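Local coordinates for FAD-binding oxidoreductase (Gulosibacter chungangensis, PDB 7PBG), which oxidises 4-alkylphenols with a covalently bound FAD, dehydrogenating 4-ethylphenol to 4-vinylphenol, at residues A57-G62 / G101-H106; C180-V185 / T229-Q234; T194-L199 / H206-Q211; P239-S244 / G326-I331; L243-Y248 / A348-N353. All coordinates share one frame; numbering follows the deposited sequence.

Overall arrangement
Interactions 1 and 2 are buried strand pairings of the FAD-binding part, parallel in the first and antiparallel in the second, with centres about 20 Å apart. Interaction 3 is a loop-to-loop contact in the excursion between strands 191-193 and 226-237; it touches interaction 2 and lies against the second subunit, relying on carbonyl packing and a water instead of direct hydrogen bonds. Interactions 4 and 5 sit across the chain's centre from interaction 1 and share strand 241-249: 239-244 meets the start of helix 328-342 partly through a salt bridge, while 243-248 pairs with strand 349-352. These two are only partly buried, and charged side chains play a larger part there.

Interaction 1. Residues A57-G62 / G101-H106; sequences AVIWPG and GTVLLH
Ala-57 meets the parallel strand 103-106 through its carbonyl: Leu-104 N donates to Ala-57 O at 2.8 Å, almost straight (174°), and Leu-104 CB and CG pack on that same oxygen. Val-58 pairs with Leu-104, their side chains on one face of the sheet; the Val-58 and His-106 side chains lie alongside each other, Val-58 CG2 4.1 Å from His-106 CB. Ile-59 turns to the other face, shared with Val-103 and Leu-105 and covered by helices 12-26 and 64-77. With CG1 anti to the carbonyl carbon (chi1 -56°), its CD1 reaches Val-103 CG1 at 3.7 Å. Its backbone bonds twice, Ile-59 N to Leu-104 O (2.8 Å) and His-106 N to Ile-59 O (3.1 Å). Strands 57-59 and 81-84, joined by helix 64-77, form a beta-alpha-beta crossover of the FAD-binding domain with 103-106 inserted between them; His-106 comes within about 7 Å of the FAD (nearest atoms). Trp-60 leaves the strand and crosses His-106: Trp-60 CD1 lies 3.9 Å from His-106 CB, and His-106 O sits in the indole plane at its edge. Indole and imidazole are inclined at 71° without stacking, and Trp-60 NE1 and His-106 ND1 both hydrogen-bond to the hydroxyl of Tyr-41. A leucine in place of Trp-60 lacks this N-H and would probably leave Tyr-41 short of one partner and the imidazole less closely flanked. At Pro-61, one water lies 2.8 Å from both Pro-61 O and His-106 O. Aliphatic packing thus fills the sheet interior, with a polar cluster gathered at one end around Tyr-41.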
# COMPACT_ATOMS: atom_id res chain seq x y z
N ALA A 57 -17.68 -0.54 -30.39
CA ALA A 57 -16.49 -0.59 -31.24
C ALA A 57 -15.35 -1.04 -30.35
O ALA A 57 -15.47 -0.93 -29.11
CB ALA A 57 -16.22 0.76 -31.86
N VAL A 58 -14.33 -1.55 -30.99
CA VAL A 58 -13.06 -1.85 -30.27
C VAL A 58 -11.92 -1.24 -31.04
O VAL A 58 -11.90 -1.30 -32.28
CB VAL A 58 -12.89 -3.35 -30.00
CG1 VAL A 58 -12.75 -4.22 -31.26
CG2 VAL A 58 -11.71 -3.55 -29.09
N ILE A 59 -10.98 -0.67 -30.29
CA ILE A 59 -9.76 -0.07 -30.86
C ILE A 59 -8.57 -0.78 -30.22
O ILE A 59 -8.57 -1.00 -29.00
CB ILE A 59 -9.71 1.44 -30.58
CG1 ILE A 59 -10.95 2.16 -31.10
CG2 ILE A 59 -8.41 2.02 -31.13
CD1 ILE A 59 -11.00 3.64 -30.78
N TRP A 60 -7.59 -1.07 -31.05
CA TRP A 60 -6.31 -1.70 -30.66
C TRP A 60 -5.22 -0.65 -30.74
O TRP A 60 -4.51 -0.53 -31.74
CB TRP A 60 -6.06 -2.87 -31.61
CG TRP A 60 -7.10 -3.93 -31.49
CD1 TRP A 60 -7.63 -4.43 -30.34
CD2 TRP A 60 -7.72 -4.64 -32.57
NE1 TRP A 60 -8.53 -5.43 -30.63
CE2 TRP A 60 -8.61 -5.58 -31.99
CE3 TRP A 60 -7.59 -4.59 -33.96
CZ2 TRP A 60 -9.40 -6.43 -32.75
CZ3 TRP A 60 -8.36 -5.45 -34.72
CH2 TRP A 60 -9.23 -6.37 -34.11
N PRO A 61 -5.04 0.17 -29.69
CA PRO A 61 -3.95 1.12 -29.69
C PRO A 61 -2.57 0.47 -29.66
O PRO A 61 -2.43 -0.60 -29.05
CB PRO A 61 -4.16 1.99 -28.44
CG PRO A 61 -5.30 1.39 -27.68
CD PRO A 61 -5.84 0.20 -28.46
N GLY A 62 -1.61 1.13 -30.30
CA GLY A 62 -0.26 0.60 -30.54
C GLY A 62 0.78 1.15 -29.59
O GLY A 62 1.91 0.64 -29.62
N GLY A 101 -22.81 0.92 -25.77
CA GLY A 101 -22.32 1.85 -26.80
C GLY A 101 -20.95 2.41 -26.46
O GLY A 101 -20.39 3.13 -27.28
N THR A 102 -20.34 1.94 -25.35
CA THR A 102 -18.98 2.38 -24.98
C THR A 102 -18.03 1.89 -26.05
O THR A 102 -18.23 0.77 -26.54
CB THR A 102 -18.64 1.94 -23.56
OG1 THR A 102 -19.57 2.62 -22.71
CG2 THR A 102 -17.20 2.24 -23.15
N VAL A 103 -17.05 2.71 -26.41
CA VAL A 103 -15.95 2.29 -27.31
C VAL A 103 -14.93 1.56 -26.42
O VAL A 103 -14.47 2.18 -25.43
CB VAL A 103 -15.35 3.49 -28.05
CG1 VAL A 103 -14.06 3.13 -28.74
CG2 VAL A 103 -16.35 4.09 -29.03
N LEU A 104 -14.54 0.35 -26.78
CA LEU A 104 -13.59 -0.45 -25.96
C LEU A 104 -12.17 -0.22 -26.45
O LEU A 104 -11.95 -0.17 -27.73
CB LEU A 104 -14.00 -1.90 -26.05
CG LEU A 104 -15.49 -2.18 -25.85
CD1 LEU A 104 -15.73 -3.67 -25.85
CD2 LEU A 104 -16.00 -1.57 -24.56
N LEU A 105 -11.23 -0.06 -25.51
CA LEU A 105 -9.79 0.00 -25.85
C LEU A 105 -9.17 -1.29 -25.33
O LEU A 105 -8.97 -1.39 -24.16
CB LEU A 105 -9.10 1.21 -25.21
CG LEU A 105 -9.31 2.55 -25.90
CD1 LEU A 105 -10.76 2.83 -26.22
CD2 LEU A 105 -8.67 3.68 -25.09
N HIS A 106 -8.84 -2.23 -26.22
CA HIS A 106 -8.08 -3.43 -25.82
C HIS A 106 -6.59 -3.13 -25.99
O HIS A 106 -6.04 -3.39 -27.06
CB HIS A 106 -8.59 -4.63 -26.59
CG HIS A 106 -7.88 -5.88 -26.24
ND1 HIS A 106 -7.90 -6.96 -27.04
CD2 HIS A 106 -7.07 -6.16 -25.21
CE1 HIS A 106 -7.13 -7.91 -26.50
NE2 HIS A 106 -6.63 -7.44 -25.37
O HOH W 1 -3.88 -2.98 -28.82

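Interaction 2. Residues C180-V185 / T229-Q234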
# COMPACT_ATOMS: atom_id res chain seq x y z
N CYS A 180 4.48 -1.20 -8.48
CA CYS A 180 5.25 0.01 -8.15
C CYS A 180 5.65 0.76 -9.41
O CYS A 180 6.44 0.23 -10.21
CB CYS A 180 6.49 -0.38 -7.34
SG CYS A 180 7.29 1.08 -6.64
N GLY A 181 5.02 1.88 -9.67
CA GLY A 181 5.37 2.74 -10.79
C GLY A 181 4.45 2.47 -11.96
O GLY A 181 4.56 1.38 -12.59
N MET A 182 3.61 3.43 -12.30
CA MET A 182 2.62 3.28 -13.38
C MET A 182 2.77 4.48 -14.30
O MET A 182 3.01 5.61 -13.80
CB MET A 182 1.20 3.30 -12.80
CG MET A 182 0.90 2.08 -12.00
SD MET A 182 -0.63 2.28 -11.08
CE MET A 182 -1.84 2.10 -12.39
N GLU A 183 2.64 4.23 -15.60
CA GLU A 183 2.37 5.30 -16.57
C GLU A 183 0.87 5.26 -16.85
O GLU A 183 0.33 4.16 -17.13
CB GLU A 183 3.20 5.10 -17.84
CG GLU A 183 3.01 6.23 -18.85
CD GLU A 183 3.91 6.07 -20.07
OE1 GLU A 183 3.56 5.29 -20.95
OE2 GLU A 183 4.99 6.68 -20.11
N VAL A 184 0.24 6.43 -16.80
CA VAL A 184 -1.22 6.54 -16.88
C VAL A 184 -1.54 7.66 -17.85
O VAL A 184 -1.08 8.76 -17.65
CB VAL A 184 -1.88 6.73 -15.48
CG1 VAL A 184 -3.38 6.78 -15.58
CG2 VAL A 184 -1.48 5.63 -14.52
N VAL A 185 -2.41 7.39 -18.81
CA VAL A 185 -3.02 8.47 -19.63
C VAL A 185 -4.27 8.88 -18.88
O VAL A 185 -5.18 8.07 -18.69
CB VAL A 185 -3.30 8.01 -21.06
CG1 VAL A 185 -4.03 9.10 -21.82
CG2 VAL A 185 -2.02 7.59 -21.74
N THR A 229 -0.58 2.39 -19.13
CA THR A 229 0.17 1.93 -20.33
C THR A 229 1.45 1.20 -19.91
O THR A 229 2.12 0.62 -20.77
CB THR A 229 0.42 3.14 -21.23
OG1 THR A 229 1.16 4.10 -20.47
CG2 THR A 229 -0.88 3.73 -21.71
N ARG A 230 1.80 1.24 -18.65
CA ARG A 230 3.07 0.61 -18.17
C ARG A 230 2.96 0.44 -16.67
O ARG A 230 2.42 1.38 -15.99
CB ARG A 230 4.28 1.47 -18.57
CG ARG A 230 5.60 0.75 -18.32
CD ARG A 230 6.81 1.65 -18.30
NE ARG A 230 6.98 2.28 -19.59
CZ ARG A 230 8.12 2.65 -20.12
NH1 ARG A 230 9.26 2.47 -19.47
NH2 ARG A 230 8.10 3.17 -21.33
N MET A 231 3.47 -0.67 -16.12
CA MET A 231 3.39 -0.92 -14.68
C MET A 231 4.60 -1.73 -14.23
O MET A 231 4.97 -2.70 -14.95
CB MET A 231 2.13 -1.70 -14.31
CG MET A 231 1.94 -1.87 -12.81
SD MET A 231 0.53 -2.90 -12.45
CE MET A 231 -0.70 -1.60 -12.43
N GLY A 232 5.23 -1.29 -13.14
CA GLY A 232 6.26 -2.13 -12.51
C GLY A 232 5.61 -3.14 -11.59
O GLY A 232 4.61 -2.79 -10.89
N MET A 233 6.13 -4.36 -11.57
CA MET A 233 5.62 -5.42 -10.67
C MET A 233 6.83 -6.00 -9.96
O MET A 233 7.68 -6.57 -10.66
CB MET A 233 4.85 -6.52 -11.40
CG MET A 233 4.36 -7.66 -10.50
SD MET A 233 3.36 -7.02 -9.11
CE MET A 233 2.02 -6.22 -9.99
N GLN A 234 6.95 -5.74 -8.66
CA GLN A 234 8.09 -6.32 -7.88
C GLN A 234 7.88 -7.84 -7.76
O GLN A 234 6.73 -8.28 -7.68
CB GLN A 234 8.16 -5.58 -6.55
CG GLN A 234 8.46 -4.12 -6.77
CD GLN A 234 8.44 -3.29 -5.53
OE1 GLN A 234 7.96 -3.71 -4.48
NE2 GLN A 234 9.02 -2.11 -5.66
O HOH W 2 5.28 3.18 -21.62
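Glu-183 and Thr-229 cross obliquely at one end of this strand pair, which belongs to the antiparallel sheet of the FAD-binding part. The glutamate leaves the backbone with CG anti to N (chi1 -177°), and Thr-229 OG1 donates to Glu-183 OE1 at 2.7 Å, OE1 accepting with its anti lone pair. OE1 also accepts from Thr-64 and from a water at 2.8 Å; that water in turn accepts from Arg-230 NE at 2.8 Å, in the guanidinium plane. Arg-230 therefore reaches the carboxylate through water, while their CB atoms touch directly on the same face. Glu-183 OE2 makes a salt bridge with Arg-193, so the buried carboxylate has partners on both oxygens, which probably favours its charged form. On the other face Met-182 and Met-231 lie side by side, pointing the same way, with both chains bent at chi3 so that Met-182 CE meets Met-231 CE at 3.9 Å. Met-182 adjoins the FAD-binding Cys-228, and the Thr-229 side chain lies about 6 Å (nearest atoms) from the FAD. At the far end Gln-234 NE2 lies 3.5 Å from Cys-180 CB, but gives its hydrogen bond to the carbonyl of His-206. Gly-232 fits where a CB would clash with Cys-180 O, and Gly-232 N bonds to Gly-181 O at 2.8 Å. Three further backbone bonds complete the pairing. Strand 179-186 is flanked by 191-193 on its other edge, and 226-237 also pairs with 123-126; helix 158-163 packs on the two methionines, and helix 64-77 covers Val-185.

Interaction 3. Residues T194-L199 / H206-Q211; sequences TGMGGL and HLYPGQ
Gly-195 packs against the carbonyl of Gly-210, with Gly-195 CA only 3.3 Å from Gly-210 O, at a positive phi (64°) that suits glycine and where a CB would press on that oxygen. The contact joins two parts of the irregular loop between strands 191-193 and 226-237: a single 3-10 turn at 196-198 on one part, and on the other an inverse gamma turn centred on Pro-209. No direct hydrogen bond links them. Met-196 N lies near Gly-210 O, but the N-H is badly directed for a bond; it donates instead to a water at 2.9 Å, which in turn donates a hydrogen bond to Tyr-208 O at 2.6 Å. Met-196 carries most of the side-chain contact. With CG anti to the carbonyl carbon (chi1 -61°), Met-196 CG lies 3.4 Å from Gly-210 O; the bend at chi2 brings SD to 3.5 Å from the same oxygen. The same CG comes up at the edge of the Tyr-208 ring, near its plane, 4.2 Å from CD2. The ring also limits the backbone beside it, since a side chain on Gly-210 would run into Tyr-208 CE2. Beyond these residues stands the second subunit: Tyr-208 meets Tyr-476 and, edge-to-face, His-439 of that subunit, Met-196 packs on its Tyr-490, and its Gln-497 donates to Gly-195 O. The loop is thus part of the dimer interface. Gln-211 also meets Gly-195. Its chain bends at chi2, NE2 donates to Gly-213 O and Ser-215 OG, and its OE1 comes to rest 3.4 Å from Gly-195 CA.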
# COMPACT_ATOMS: atom_id res chain seq x y z
N THR A 194 3.60 7.87 -12.03
CA THR A 194 3.33 7.90 -10.57
C THR A 194 4.67 7.82 -9.84
O THR A 194 5.68 7.31 -10.42
CB THR A 194 2.38 6.80 -10.12
OG1 THR A 194 3.01 5.55 -10.40
CG2 THR A 194 1.04 6.94 -10.80
N GLY A 195 4.69 8.35 -8.66
CA GLY A 195 5.81 8.15 -7.73
C GLY A 195 7.09 8.74 -8.27
O GLY A 195 7.10 9.89 -8.78
N MET A 196 8.19 7.98 -8.19
CA MET A 196 9.52 8.46 -8.63
C MET A 196 9.62 8.55 -10.17
O MET A 196 10.56 9.19 -10.64
CB MET A 196 10.59 7.56 -8.02
CG MET A 196 10.57 7.58 -6.53
SD MET A 196 10.79 9.28 -5.85
CE MET A 196 12.19 9.83 -6.78
N GLY A 197 8.62 8.05 -10.91
CA GLY A 197 8.59 8.25 -12.38
C GLY A 197 8.32 9.71 -12.75
O GLY A 197 8.65 10.10 -13.87
N GLY A 198 7.85 10.50 -11.78
CA GLY A 198 7.69 11.96 -11.92
C GLY A 198 9.02 12.69 -12.01
O GLY A 198 9.06 13.86 -12.45
N LEU A 199 10.10 12.08 -11.53
CA LEU A 199 11.42 12.73 -11.39
C LEU A 199 12.32 12.27 -12.53
O LEU A 199 12.77 11.12 -12.51
CB LEU A 199 12.06 12.39 -10.06
CG LEU A 199 13.25 13.31 -9.79
CD1 LEU A 199 13.05 14.16 -8.55
CD2 LEU A 199 14.49 12.52 -9.69
N HIS A 206 10.21 1.96 -10.09
CA HIS A 206 9.62 0.63 -9.74
C HIS A 206 10.17 0.10 -8.42
O HIS A 206 9.91 -1.06 -8.13
CB HIS A 206 9.82 -0.35 -10.93
CG HIS A 206 9.42 0.28 -12.23
ND1 HIS A 206 8.12 0.72 -12.44
CD2 HIS A 206 10.12 0.58 -13.36
CE1 HIS A 206 8.05 1.28 -13.65
NE2 HIS A 206 9.23 1.17 -14.26
N LEU A 207 10.91 0.92 -7.66
CA LEU A 207 11.52 0.49 -6.39
C LEU A 207 10.77 1.07 -5.20
O LEU A 207 10.58 0.36 -4.24
CB LEU A 207 12.97 0.95 -6.31
CG LEU A 207 13.83 0.62 -7.50
CD1 LEU A 207 15.23 1.17 -7.31
CD2 LEU A 207 13.87 -0.88 -7.70
N TYR A 208 10.37 2.32 -5.27
CA TYR A 208 9.85 3.04 -4.08
C TYR A 208 8.52 3.67 -4.46
O TYR A 208 8.49 4.56 -5.28
CB TYR A 208 10.86 4.09 -3.62
CG TYR A 208 10.35 4.89 -2.46
CD1 TYR A 208 10.16 4.31 -1.23
CD2 TYR A 208 9.97 6.21 -2.63
CE1 TYR A 208 9.66 5.03 -0.16
CE2 TYR A 208 9.48 6.95 -1.56
CZ TYR A 208 9.34 6.37 -0.32
OH TYR A 208 8.81 7.08 0.74
N PRO A 209 7.40 3.21 -3.83
CA PRO A 209 6.05 3.73 -4.09
C PRO A 209 5.80 5.00 -3.28
O PRO A 209 5.08 4.97 -2.31
CB PRO A 209 5.17 2.58 -3.62
CG PRO A 209 5.92 1.97 -2.50
CD PRO A 209 7.38 2.09 -2.88
N GLY A 210 6.46 6.07 -3.70
CA GLY A 210 6.48 7.37 -3.01
C GLY A 210 7.01 8.46 -3.90
O GLY A 210 7.56 8.20 -4.99
N GLN A 211 6.87 9.67 -3.41
CA GLN A 211 7.10 10.98 -4.06
C GLN A 211 6.90 11.94 -2.90
O GLN A 211 6.26 11.53 -1.95
CB GLN A 211 6.06 11.28 -5.15
CG GLN A 211 4.60 11.26 -4.68
CD GLN A 211 4.17 9.92 -4.11
OE1 GLN A 211 4.15 8.95 -4.85
NE2 GLN A 211 3.80 9.85 -2.82
O HOH W 3 7.66 5.16 -7.72

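Interaction 4. Residues P239-S244 / G326-I331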
# COMPACT_ATOMS: atom_id res chain seq x y z
N PRO A 239 13.38 -18.64 -3.61
CA PRO A 239 13.97 -19.20 -2.41
C PRO A 239 14.69 -20.51 -2.74
O PRO A 239 14.57 -21.03 -3.82
CB PRO A 239 12.79 -19.45 -1.46
CG PRO A 239 11.62 -19.67 -2.41
CD PRO A 239 11.93 -18.90 -3.68
N PRO A 240 15.53 -21.02 -1.83
CA PRO A 240 16.26 -22.25 -2.12
C PRO A 240 15.38 -23.46 -2.47
O PRO A 240 15.69 -24.25 -3.39
CB PRO A 240 17.03 -22.51 -0.82
CG PRO A 240 17.10 -21.20 -0.10
CD PRO A 240 15.91 -20.37 -0.58
N GLU A 241 14.26 -23.62 -1.75
CA GLU A 241 13.32 -24.74 -1.92
C GLU A 241 11.91 -24.27 -1.65
O GLU A 241 11.75 -23.26 -0.95
CB GLU A 241 13.70 -25.85 -0.93
CG GLU A 241 13.23 -27.20 -1.34
CD GLU A 241 14.05 -28.36 -0.79
OE1 GLU A 241 15.19 -28.19 -0.32
OE2 GLU A 241 13.54 -29.43 -0.87
N MET A 242 10.93 -25.01 -2.17
CA MET A 242 9.51 -24.78 -1.90
C MET A 242 8.84 -26.15 -1.80
O MET A 242 9.17 -27.06 -2.59
CB MET A 242 8.89 -23.95 -3.02
CG MET A 242 9.52 -22.62 -3.12
SD MET A 242 8.82 -21.50 -4.35
CE MET A 242 9.74 -22.06 -5.78
N LEU A 243 7.95 -26.30 -0.85
CA LEU A 243 7.23 -27.57 -0.61
C LEU A 243 5.77 -27.28 -0.28
O LEU A 243 5.52 -26.43 0.64
CB LEU A 243 7.91 -28.32 0.53
CG LEU A 243 7.33 -29.67 0.87
CD1 LEU A 243 7.62 -30.68 -0.22
CD2 LEU A 243 7.91 -30.16 2.19
N SER A 244 4.89 -27.88 -1.05
CA SER A 244 3.43 -27.67 -0.93
C SER A 244 2.77 -28.80 -0.17
O SER A 244 3.31 -29.91 -0.04
CB SER A 244 2.77 -27.48 -2.25
OG SER A 244 3.25 -26.34 -2.88
N GLY A 326 11.82 -21.69 1.49
CA GLY A 326 13.12 -21.33 2.09
C GLY A 326 14.08 -22.48 2.00
O GLY A 326 13.82 -23.44 1.28
N PRO A 327 15.17 -22.43 2.78
CA PRO A 327 16.03 -23.58 2.91
C PRO A 327 15.26 -24.71 3.59
O PRO A 327 14.34 -24.44 4.39
CB PRO A 327 17.18 -23.09 3.78
CG PRO A 327 16.62 -21.93 4.55
CD PRO A 327 15.46 -21.36 3.75
N ARG A 328 15.67 -25.94 3.34
CA ARG A 328 14.98 -27.12 3.87
C ARG A 328 14.90 -27.10 5.40
O ARG A 328 13.87 -27.56 5.94
CB ARG A 328 15.61 -28.41 3.36
CG ARG A 328 14.70 -29.63 3.50
CD ARG A 328 13.38 -29.52 2.77
NE ARG A 328 12.52 -30.66 3.04
CZ ARG A 328 11.87 -31.42 2.13
NH1 ARG A 328 11.90 -31.12 0.83
NH2 ARG A 328 11.14 -32.43 2.56
N TRP A 329 15.92 -26.59 6.12
CA TRP A 329 15.88 -26.56 7.61
C TRP A 329 14.67 -25.77 8.08
O TRP A 329 14.08 -26.15 9.11
CB TRP A 329 17.18 -26.06 8.26
CG TRP A 329 17.68 -24.74 7.76
CD1 TRP A 329 18.67 -24.52 6.83
CD2 TRP A 329 17.29 -23.45 8.24
NE1 TRP A 329 18.84 -23.17 6.64
CE2 TRP A 329 18.04 -22.50 7.51
CE3 TRP A 329 16.40 -23.01 9.22
CZ2 TRP A 329 17.84 -21.13 7.68
CZ3 TRP A 329 16.24 -21.66 9.40
CH2 TRP A 329 16.95 -20.74 8.63
N GLN A 330 14.34 -24.71 7.37
CA GLN A 330 13.19 -23.84 7.71
C GLN A 330 11.88 -24.51 7.28
O GLN A 330 10.92 -24.58 8.08
CB GLN A 330 13.36 -22.50 6.99
CG GLN A 330 12.21 -21.56 7.29
CD GLN A 330 12.41 -20.22 6.62
OE1 GLN A 330 13.07 -20.10 5.59
NE2 GLN A 330 11.85 -19.20 7.24
N ILE A 331 11.81 -24.97 6.04
CA ILE A 331 10.61 -25.70 5.55
C ILE A 331 10.25 -26.83 6.50
O ILE A 331 9.07 -26.97 6.86
CB ILE A 331 10.80 -26.21 4.11
CG1 ILE A 331 10.86 -25.05 3.12
CG2 ILE A 331 9.71 -27.23 3.79
CD1 ILE A 331 11.26 -25.45 1.72
O HOH W 4 17.37 -26.35 0.94
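Glu-241 and Arg-328 form a salt bridge in which NH1 donates to OE2 at 2.9 Å. The oxygen lies in the guanidinium plane but is met from above the carboxylate plane, the two groups being turned 61° apart, so this is a single-point grip. The other oxygen, Glu-241 OE1, accepts from a water 3.1 Å away that takes the backbone N-H of Arg-328 at 3.0 Å. The backbones join beside it: Gly-326 N points straight at Glu-241 O (2.9 Å, 179°), whereas the return bond from Glu-241 N is weak. The Ile-331 side chain crosses that of Glu-241 at about a right angle, its CD1 3.6 Å from Glu-241 CB; Ile-331 CG2 touches Leu-243 CD2 at 3.8 Å. Leu-243 CD2 also lies over one face of the Arg-328 guanidinium, toward its rim. Here strand 241-249 meets the junction where strand 318-326, its antiparallel neighbour in the eight-stranded sheet, passes into helix 328-342, with Pro-327 at the N-cap. The helix N-terminus, reached through the water on Arg-328 N, would probably favour the charged form of Glu-241. Pro-240 CG packs 3.7 Å from Pro-327 N. Gly-326 adopts a positive phi (141°), and a side chain there would clash with Gln-330 OE1. Farther out, Arg-328 is positioned by two more acids, Asp-332 at NE and Glu-354 at NH2. Trp-329 packs on Trp-329 of the second subunit and makes a cation-pi contact with its Lys-333.

Interaction 5. Residues L243-Y248 / A348-N353; sequences LSFAIY and ARFETN
Tyr-248 and Arg-349 face each other in an antiparallel pairing of strand 241-249 with 349-352, an edge strand of an antiparallel eight-stranded sheet. Strands 318-326 and 349-352, connected by helix 328-342, flank 241-249 as a split beta-alpha-beta crossover. Backbone hydrogen bonds come in pairs: Ala-246 N to Glu-351 O and Glu-351 N to Ala-246 O are both 2.9 Å, and Tyr-248 and Arg-349 exchange two more, one of them Tyr-248 N to Arg-349 O at 2.8 Å. Apolar contacts fill the face carrying Phe-245, Ile-247 and Phe-350, beneath helix 328-342. Phe-245 takes the less usual position with CG between its backbone N and carbonyl carbon (chi1 56°), which turns its ring away and leaves CB 3.5 Å from Phe-350 CZ. The two rings are nearly parallel (23°) but slid apart, with little overlap. Ile-247 CG1 meets Phe-350 CD1 at 3.6 Å, while Ile-247 CD1 lies in plane at the ring edge. Charged and flat groups meet on the other face. The Arg-349 chain bends at chi3, laying one face of its guanidinium against Tyr-248 CD2, 3.3 Å from NH2, with the planes 28° apart; Glu-351 OE2 lies in the guanidinium plane, 2.8 Å from Arg-349 NH1 in a salt bridge. An alanine at Arg-349 removes this charge and is likely to leave Glu-351 OE2 without the charge it pairs with and the tyrosine ring less covered. Glu-351 OE1 is held by Thr-355. Where the strand ends, a side chain takes over: Asn-353 OD1 accepts from Ser-244 N at 2.8 Å, and Asn-353 N donates back to Ser-244 O.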
# COMPACT_ATOMS: atom_id res chain seq x y z
N LEU A 243 7.95 -26.30 -0.85
CA LEU A 243 7.23 -27.57 -0.61
C LEU A 243 5.77 -27.28 -0.28
O LEU A 243 5.52 -26.43 0.64
CB LEU A 243 7.91 -28.32 0.53
CG LEU A 243 7.33 -29.67 0.87
CD1 LEU A 243 7.62 -30.68 -0.22
CD2 LEU A 243 7.91 -30.16 2.19
N SER A 244 4.89 -27.88 -1.05
CA SER A 244 3.43 -27.67 -0.93
C SER A 244 2.77 -28.80 -0.17
O SER A 244 3.31 -29.91 -0.04
CB SER A 244 2.77 -27.48 -2.25
OG SER A 244 3.25 -26.34 -2.88
N PHE A 245 1.59 -28.51 0.34
CA PHE A 245 0.83 -29.48 1.11
C PHE A 245 -0.66 -29.34 0.82
O PHE A 245 -1.17 -28.27 0.41
CB PHE A 245 1.14 -29.31 2.58
CG PHE A 245 0.91 -27.94 3.12
CD1 PHE A 245 -0.33 -27.55 3.61
CD2 PHE A 245 1.95 -27.04 3.20
CE1 PHE A 245 -0.49 -26.29 4.15
CE2 PHE A 245 1.78 -25.77 3.74
CZ PHE A 245 0.55 -25.41 4.22
N ALA A 246 -1.34 -30.45 1.06
CA ALA A 246 -2.80 -30.57 1.01
C ALA A 246 -3.23 -31.14 2.34
O ALA A 246 -2.56 -32.09 2.85
CB ALA A 246 -3.25 -31.44 -0.14
N ILE A 247 -4.26 -30.58 2.92
CA ILE A 247 -4.81 -31.09 4.20
C ILE A 247 -6.29 -31.36 4.00
O ILE A 247 -6.99 -30.43 3.60
CB ILE A 247 -4.57 -30.14 5.38
CG1 ILE A 247 -3.23 -29.40 5.27
CG2 ILE A 247 -4.68 -30.95 6.65
CD1 ILE A 247 -2.94 -28.50 6.41
N TYR A 248 -6.68 -32.60 4.17
CA TYR A 248 -8.06 -33.04 3.86
C TYR A 248 -8.84 -33.18 5.16
O TYR A 248 -8.38 -33.88 6.08
CB TYR A 248 -8.04 -34.36 3.12
CG TYR A 248 -7.12 -34.33 1.93
CD1 TYR A 248 -7.46 -33.62 0.79
CD2 TYR A 248 -5.94 -35.03 1.93
CE1 TYR A 248 -6.63 -33.59 -0.32
CE2 TYR A 248 -5.10 -35.02 0.83
CZ TYR A 248 -5.46 -34.31 -0.30
OH TYR A 248 -4.63 -34.34 -1.38
N ALA A 348 -8.49 -35.56 10.01
CA ALA A 348 -7.64 -34.79 9.06
C ALA A 348 -6.51 -35.68 8.56
O ALA A 348 -6.01 -36.53 9.31
CB ALA A 348 -7.08 -33.54 9.67
N ARG A 349 -6.13 -35.47 7.32
CA ARG A 349 -5.01 -36.17 6.63
C ARG A 349 -4.13 -35.13 5.92
O ARG A 349 -4.64 -34.23 5.25
CB ARG A 349 -5.50 -37.22 5.65
CG ARG A 349 -4.36 -37.99 4.99
CD ARG A 349 -4.86 -39.23 4.28
NE ARG A 349 -5.85 -38.90 3.28
CZ ARG A 349 -5.59 -38.49 2.03
NH1 ARG A 349 -4.35 -38.35 1.63
NH2 ARG A 349 -6.57 -38.19 1.20
N PHE A 350 -2.83 -35.26 6.09
CA PHE A 350 -1.84 -34.29 5.58
C PHE A 350 -1.00 -34.97 4.50
O PHE A 350 -0.51 -36.09 4.72
CB PHE A 350 -0.98 -33.79 6.74
CG PHE A 350 -0.02 -32.70 6.39
CD1 PHE A 350 -0.41 -31.36 6.45
CD2 PHE A 350 1.27 -32.99 5.96
CE1 PHE A 350 0.47 -30.36 6.12
CE2 PHE A 350 2.17 -31.97 5.70
CZ PHE A 350 1.78 -30.66 5.77
N GLU A 351 -0.74 -34.27 3.42
CA GLU A 351 0.18 -34.74 2.34
C GLU A 351 1.02 -33.56 1.87
O GLU A 351 0.56 -32.43 1.93
CB GLU A 351 -0.58 -35.33 1.16
CG GLU A 351 -1.53 -36.47 1.46
CD GLU A 351 -0.90 -37.74 2.00
OE1 GLU A 351 0.35 -37.92 1.86
OE2 GLU A 351 -1.66 -38.58 2.50
N THR A 352 2.18 -33.85 1.30
CA THR A 352 2.97 -32.84 0.58
C THR A 352 3.08 -33.31 -0.85
O THR A 352 2.71 -34.43 -1.14
CB THR A 352 4.36 -32.68 1.21
OG1 THR A 352 5.11 -33.83 0.87
CG2 THR A 352 4.35 -32.52 2.72
N ASN A 353 3.62 -32.47 -1.72
CA ASN A 353 3.81 -32.84 -3.14
C ASN A 353 4.90 -33.89 -3.23
O ASN A 353 5.04 -34.46 -4.35
CB ASN A 353 4.07 -31.64 -4.03
CG ASN A 353 5.27 -30.83 -3.63
OD1 ASN A 353 5.24 -30.19 -2.58
ND2 ASN A 353 6.31 -30.86 -4.45